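Local coordinates for macro domain-containing protein (Thermosipho africanus, PDB 7OMU) that joins a DarT-family domain to a macro domain, whose pocket holds adenosine-5-diphosphoribose, at residues Phe264-Ala274 against Tyr286-Leu294. The protein carries 1 engineered substitution. Numbering follows the deposited sequence.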
ATOM      1  N   PHE A 264      -9.322   1.507  10.608  1.00 84.33           N
ATOM      2  CA  PHE A 264     -10.659   0.848  10.582  1.00 85.05           C
ATOM      3  C   PHE A 264     -11.325   0.955  11.955  1.00 82.91           C
ATOM      4  O   PHE A 264     -11.627  -0.056  12.595  1.00 83.49           O
ATOM      5  CB  PHE A 264     -10.507  -0.606  10.125  1.00 86.16           C
ATOM      6  CG  PHE A 264      -9.661  -0.776   8.886  1.00 86.32           C
ATOM      7  CD1 PHE A 264     -10.119  -0.345   7.651  1.00 87.23           C
ATOM      8  CD2 PHE A 264      -8.405  -1.358   8.954  1.00 86.80           C
ATOM      9  CE1 PHE A 264      -9.342  -0.494   6.512  1.00 87.06           C
ATOM     10  CE2 PHE A 264      -7.628  -1.508   7.813  1.00 87.22           C
ATOM     11  CZ  PHE A 264      -8.099  -1.075   6.596  1.00 86.92           C
ATOM     12  N   PRO A 265     -11.591   2.185  12.449  1.00 77.35           N
ATOM     13  CA  PRO A 265     -12.072   2.379  13.818  1.00 77.87           C
ATOM     14  C   PRO A 265     -13.386   1.644  14.143  1.00 78.80           C
ATOM     15  O   PRO A 265     -13.576   1.278  15.289  1.00 78.95           O
ATOM     16  CB  PRO A 265     -12.234   3.904  13.927  1.00 77.31           C
ATOM     17  CG  PRO A 265     -12.362   4.368  12.496  1.00 77.26           C
ATOM     18  CD  PRO A 265     -11.449   3.449  11.717  1.00 75.37           C
ATOM     19  N   ASP A 266     -14.255   1.436  13.150  1.00 78.59           N
ATOM     20  CA  ASP A 266     -15.511   0.655  13.317  1.00 80.59           C
ATOM     21  C   ASP A 266     -15.178  -0.785  13.738  1.00 78.06           C
ATOM     22  O   ASP A 266     -15.981  -1.361  14.493  1.00 78.87           O
ATOM     23  CB  ASP A 266     -16.363   0.665  12.048  1.00 83.42           C
ATOM     24  CG  ASP A 266     -15.698  -0.039  10.882  1.00 84.81           C
ATOM     25  OD1 ASP A 266     -14.570   0.372  10.528  1.00 88.34           O
ATOM     26  OD2 ASP A 266     -16.302  -0.996  10.344  1.00 84.64           O
ATOM     27  N   VAL A 267     -14.054  -1.341  13.269  1.00 73.84           N
ATOM     28  CA  VAL A 267     -13.589  -2.720  13.621  1.00 73.12           C
ATOM     29  C   VAL A 267     -13.277  -2.758  15.122  1.00 73.29           C
ATOM     30  O   VAL A 267     -13.611  -3.760  15.780  1.00 73.82           O
ATOM     31  CB  VAL A 267     -12.368  -3.163  12.787  1.00 71.53           C
ATOM     32  CG1 VAL A 267     -11.812  -4.503  13.251  1.00 71.14           C
ATOM     33  CG2 VAL A 267     -12.684  -3.223  11.301  1.00 71.15           C
ATOM     34  N   TYR A 268     -12.637  -1.708  15.632  1.00 73.30           N
ATOM     35  CA  TYR A 268     -12.310  -1.539  17.071  1.00 73.92           C
ATOM     36  C   TYR A 268     -13.609  -1.596  17.876  1.00 74.81           C
ATOM     37  O   TYR A 268     -13.681  -2.359  18.857  1.00 75.80           O
ATOM     38  CB  TYR A 268     -11.534  -0.235  17.279  1.00 74.70           C
ATOM     39  CG  TYR A 268     -11.311   0.167  18.714  1.00 75.67           C
ATOM     40  CD1 TYR A 268     -10.892  -0.751  19.661  1.00 76.79           C
ATOM     41  CD2 TYR A 268     -11.488   1.480  19.115  1.00 76.80           C
ATOM     42  CE1 TYR A 268     -10.680  -0.379  20.979  1.00 78.36           C
ATOM     43  CE2 TYR A 268     -11.280   1.868  20.427  1.00 78.79           C
ATOM     44  CZ  TYR A 268     -10.875   0.934  21.361  1.00 79.28           C
ATOM     45  OH  TYR A 268     -10.666   1.303  22.656  1.00 80.93           O
ATOM     46  N   VAL A 269     -14.614  -0.832  17.442  1.00 74.52           N
ATOM     47  CA  VAL A 269     -15.939  -0.712  18.117  1.00 76.00           C
ATOM     48  C   VAL A 269     -16.634  -2.078  18.122  1.00 77.33           C
ATOM     49  O   VAL A 269     -17.205  -2.452  19.163  1.00 77.98           O
ATOM     50  CB  VAL A 269     -16.805   0.359  17.433  1.00 76.39           C
ATOM     51  CG1 VAL A 269     -18.251   0.304  17.898  1.00 78.49           C
ATOM     52  CG2 VAL A 269     -16.223   1.749  17.649  1.00 76.56           C
ATOM     53  N   VAL A 270     -16.604  -2.772  16.984  1.00 79.63           N
ATOM     54  CA  VAL A 270     -17.200  -4.130  16.807  1.00 81.56           C
ATOM     55  C   VAL A 270     -16.471  -5.095  17.743  1.00 84.67           C
ATOM     56  O   VAL A 270     -17.135  -5.947  18.357  1.00 86.04           O
ATOM     57  CB  VAL A 270     -17.125  -4.590  15.337  1.00 79.51           C
ATOM     58  CG1 VAL A 270     -17.295  -6.090  15.195  1.00 80.20           C
ATOM     59  CG2 VAL A 270     -18.144  -3.866  14.477  1.00 81.08           C
ATOM     60  N   PHE A 271     -15.149  -4.963  17.836  1.00 87.98           N
ATOM     61  CA  PHE A 271     -14.295  -5.810  18.704  1.00 90.61           C
ATOM     62  C   PHE A 271     -14.766  -5.661  20.152  1.00 93.07           C
ATOM     63  O   PHE A 271     -15.023  -6.694  20.792  1.00 97.05           O
ATOM     64  CB  PHE A 271     -12.821  -5.448  18.529  1.00 92.57           C
ATOM     65  CG  PHE A 271     -11.946  -5.827  19.693  1.00 94.25           C
ATOM     66  CD1 PHE A 271     -11.842  -7.145  20.102  1.00 96.25           C
ATOM     67  CD2 PHE A 271     -11.221  -4.861  20.369  1.00 95.29           C
ATOM     68  CE1 PHE A 271     -11.035  -7.484  21.176  1.00 99.38           C
ATOM     69  CE2 PHE A 271     -10.398  -5.204  21.428  1.00 96.93           C
ATOM     70  CZ  PHE A 271     -10.309  -6.514  21.832  1.00 99.54           C
ATOM     71  N   GLN A 272     -14.904  -4.421  20.630  1.00 93.61           N
ATOM     72  CA  GLN A 272     -15.318  -4.110  22.023  1.00 95.67           C
ATOM     73  C   GLN A 272     -16.732  -4.642  22.280  1.00 99.19           C
ATOM     74  O   GLN A 272     -16.906  -5.365  23.272  1.00101.40           O
ATOM     75  CB  GLN A 272     -15.239  -2.610  22.274  1.00 96.22           C
ATOM     76  CG  GLN A 272     -13.809  -2.096  22.278  1.00 96.28           C
ATOM     77  CD  GLN A 272     -13.702  -0.705  22.852  1.00 97.75           C
ATOM     78  OE1 GLN A 272     -14.557   0.148  22.624  1.00101.09           O
ATOM     79  NE2 GLN A 272     -12.638  -0.470  23.603  1.00 97.56           N
ATOM     80  N   ASP A 273     -17.690  -4.296  21.416  1.00103.54           N
ATOM     81  CA  ASP A 273     -19.110  -4.736  21.507  1.00108.54           C
ATOM     82  C   ASP A 273     -19.177  -6.268  21.568  1.00108.09           C
ATOM     83  O   ASP A 273     -19.876  -6.797  22.460  1.00110.08           O
ATOM     84  CB  ASP A 273     -19.939  -4.226  20.324  1.00113.38           C
ATOM     85  CG  ASP A 273     -20.363  -2.766  20.405  1.00117.98           C
ATOM     86  OD1 ASP A 273     -20.286  -2.178  21.506  1.00121.88           O
ATOM     87  OD2 ASP A 273     -20.784  -2.229  19.363  1.00119.75           O
ATOM     88  N   ALA A 274     -18.482  -6.948  20.652  1.00107.01           N
ATOM     89  CA  ALA A 274     -18.448  -8.425  20.537  1.00108.74           C
ATOM     90  C   ALA A 274     -17.770  -9.033  21.771  1.00110.59           C
ATOM     91  O   ALA A 274     -18.249 -10.078  22.252  1.00110.66           O
ATOM     92  CB  ALA A 274     -17.741  -8.829  19.268  1.00106.65           C
ATOM     93  N   TYR A 286     -14.233 -14.151  16.177  1.00 93.76           N
ATOM     94  CA  TYR A 286     -15.445 -13.441  15.692  1.00 92.37           C
ATOM     95  C   TYR A 286     -15.165 -12.894  14.289  1.00 91.04           C
ATOM     96  O   TYR A 286     -14.172 -12.160  14.134  1.00 91.09           O
ATOM     97  CB  TYR A 286     -15.850 -12.316  16.649  1.00 90.47           C
ATOM     98  CG  TYR A 286     -17.107 -11.582  16.253  1.00 90.70           C
ATOM     99  CD1 TYR A 286     -18.356 -12.026  16.657  1.00 93.49           C
ATOM    100  CD2 TYR A 286     -17.053 -10.442  15.470  1.00 90.00           C
ATOM    101  CE1 TYR A 286     -19.516 -11.353  16.307  1.00 94.58           C
ATOM    102  CE2 TYR A 286     -18.203  -9.761  15.102  1.00 91.49           C
ATOM    103  CZ  TYR A 286     -19.440 -10.214  15.526  1.00 93.58           C
ATOM    104  OH  TYR A 286     -20.576  -9.550  15.171  1.00 93.16           O
ATOM    105  N   LEU A 287     -16.017 -13.241  13.316  1.00 90.38           N
ATOM    106  CA  LEU A 287     -15.947 -12.735  11.922  1.00 88.79           C
ATOM    107  C   LEU A 287     -16.876 -11.525  11.771  1.00 88.54           C
ATOM    108  O   LEU A 287     -18.096 -11.692  11.922  1.00 93.13           O
ATOM    109  CB  LEU A 287     -16.341 -13.850  10.950  1.00 89.58           C
ATOM    110  CG  LEU A 287     -16.344 -13.451   9.474  1.00 89.46           C
ATOM    111  CD1 LEU A 287     -14.936 -13.143   8.993  1.00 87.59           C
ATOM    112  CD2 LEU A 287     -16.957 -14.548   8.628  1.00 91.86           C
ATOM    113  N   TYR A 288     -16.300 -10.358  11.479  1.00 86.16           N
ATOM    114  CA  TYR A 288     -17.015  -9.098  11.147  1.00 86.58           C
ATOM    115  C   TYR A 288     -17.223  -9.057   9.634  1.00 87.09           C
ATOM    116  O   TYR A 288     -16.232  -8.873   8.913  1.00 85.19           O
ATOM    117  CB  TYR A 288     -16.207  -7.894  11.640  1.00 83.55           C
ATOM    118  CG  TYR A 288     -16.788  -6.526  11.376  1.00 81.36           C
ATOM    119  CD1 TYR A 288     -18.143  -6.322  11.178  1.00 81.90           C
ATOM    120  CD2 TYR A 288     -15.968  -5.411  11.385  1.00 79.78           C
ATOM    121  CE1 TYR A 288     -18.656  -5.055  10.959  1.00 82.71           C
ATOM    122  CE2 TYR A 288     -16.464  -4.135  11.173  1.00 78.68           C
ATOM    123  CZ  TYR A 288     -17.817  -3.954  10.960  1.00 80.49           C
ATOM    124  OH  TYR A 288     -18.316  -2.698  10.757  1.00 80.25           O
ATOM    125  N   LYS A 289     -18.464  -9.252   9.177  1.00 89.65           N
ATOM    126  CA  LYS A 289     -18.827  -9.222   7.738  1.00 90.72           C
ATOM    127  C   LYS A 289     -19.100  -7.769   7.336  1.00 91.81           C
ATOM    128  O   LYS A 289     -20.247  -7.441   7.010  1.00 96.22           O
ATOM    129  CB  LYS A 289     -19.996 -10.173   7.473  1.00 92.37           C
ATOM    130  CG  LYS A 289     -19.663 -11.643   7.687  1.00 93.02           C
ATOM    131  CD  LYS A 289     -20.780 -12.580   7.307  1.00 96.67           C
ATOM    132  CE  LYS A 289     -20.514 -14.013   7.709  1.00 98.72           C
ATOM    133  NZ  LYS A 289     -21.703 -14.867   7.476  1.00103.73           N
ATOM    134  N   ARG A 290     -18.049  -6.948   7.359  1.00 92.01           N
ATOM    135  CA  ARG A 290     -18.060  -5.491   7.059  1.00 92.80           C
ATOM    136  C   ARG A 290     -18.477  -5.270   5.600  1.00 96.16           C
ATOM    137  O   ARG A 290     -17.761  -5.755   4.699  1.00 97.77           O
ATOM    138  CB  ARG A 290     -16.661  -4.928   7.326  1.00 91.19           C
ATOM    139  CG  ARG A 290     -16.611  -3.442   7.644  1.00 91.09           C
ATOM    140  CD  ARG A 290     -15.208  -3.058   8.071  1.00 87.56           C
ATOM    141  NE  ARG A 290     -14.490  -2.357   7.023  1.00 85.36           N
ATOM    142  CZ  ARG A 290     -14.077  -1.101   7.103  1.00 86.75           C
ATOM    143  NH1 ARG A 290     -14.306  -0.393   8.192  1.00 86.04           N
ATOM    144  NH2 ARG A 290     -13.430  -0.552   6.089  1.00 90.96           N
ATOM    145  N   GLU A 291     -19.581  -4.549   5.376  1.00100.25           N
ATOM    146  CA  GLU A 291     -20.153  -4.286   4.025  1.00103.35           C
ATOM    147  C   GLU A 291     -19.463  -3.068   3.394  1.00105.01           C
ATOM    148  O   GLU A 291     -19.785  -2.751   2.236  1.00110.75           O
ATOM    149  CB  GLU A 291     -21.673  -4.124   4.106  1.00105.36           C
ATOM    150  CG  GLU A 291     -22.386  -5.445   4.373  1.00108.21           C
ATOM    151  CD  GLU A 291     -23.905  -5.407   4.401  1.00112.49           C
ATOM    152  OE1 GLU A 291     -24.500  -4.759   3.510  1.00113.68           O
ATOM    153  OE2 GLU A 291     -24.494  -6.042   5.313  1.00113.06           O
ATOM    154  N   SER A 292     -18.533  -2.431   4.114  1.00106.84           N
ATOM    155  CA  SER A 292     -17.731  -1.265   3.652  1.00106.73           C
ATOM    156  C   SER A 292     -16.832  -1.691   2.483  1.00103.44           C
ATOM    157  O   SER A 292     -16.395  -2.856   2.473  1.00104.41           O
ATOM    158  CB  SER A 292     -16.919  -0.675   4.796  1.00109.00           C
ATOM    159  OG  SER A 292     -16.671   0.713   4.607  1.00112.00           O
ATOM    160  N   SER A 293     -16.590  -0.777   1.539  1.00102.31           N
ATOM    161  CA  SER A 293     -15.704  -0.959   0.359  1.00101.61           C
ATOM    162  C   SER A 293     -14.313  -0.388   0.660  1.00 99.06           C
ATOM    163  O   SER A 293     -14.215   0.829   0.911  1.00 97.31           O
ATOM    164  CB  SER A 293     -16.293  -0.313  -0.866  1.00102.16           C
ATOM    165  OG  SER A 293     -15.312  -0.201  -1.886  1.00101.92           O
ATOM    166  N   LEU A 294     -13.279  -1.233   0.609  1.00 97.35           N
ATOM    167  CA  LEU A 294     -11.882  -0.869   0.972  1.00 96.51           C
ATOM    168  C   LEU A 294     -11.263  -0.014  -0.139  1.00 97.90           C
ATOM    169  O   LEU A 294     -10.463   0.880   0.191  1.00 96.88           O
ATOM    170  CB  LEU A 294     -11.073  -2.149   1.201  1.00 96.15           C
ATOM    171  CG  LEU A 294      -9.690  -1.954   1.823  1.00 94.92           C
ATOM    172  CD1 LEU A 294      -9.793  -1.398   3.237  1.00 93.80           C
ATOM    173  CD2 LEU A 294      -8.906  -3.258   1.824  1.00 95.13           C
TER
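D266 takes two donors from the segment 286-294. The hydroxyl OH of Y288 donates to D266 OD2 at 2.7 Å, on the anti lone pair of that oxygen. R290 NH1 reaches the same OD2 from the syn side at 3.0 Å, with an N-H...O angle of 156°. NH1 also forms a salt bridge with D266 OD1. The carboxylate and guanidinium planes lie 35° apart.

Apolar groups line up beside this polar end. V270 CG2 sits over one face of the Y288 ring, 3.7 Å from its centroid. R290 CB covers the opposite face. V267 CG2 meets the ring edge at CE2, 3.9 Å away. One turn on, A274 CB stands almost squarely over the Y286 ring, 4.0 Å from the centroid. V270 CG1 touches CE2 of that ring.

The chain of R290 bends at chi3, which turns the guanidinium toward D266. F264 CD1 lies over one face of that group, ring and guanidinium planes 82° apart. F264 also meets L294 and F314.

Strand 286-288 is an outermost strand of the macro-domain sheet and pairs antiparallel with 313-318. Helix 265-275 packs against it through alternate residues Y286 and Y288. D266 lies in the first turn of this helix, so the helix end and R290 would both be expected to favour its carboxylate form.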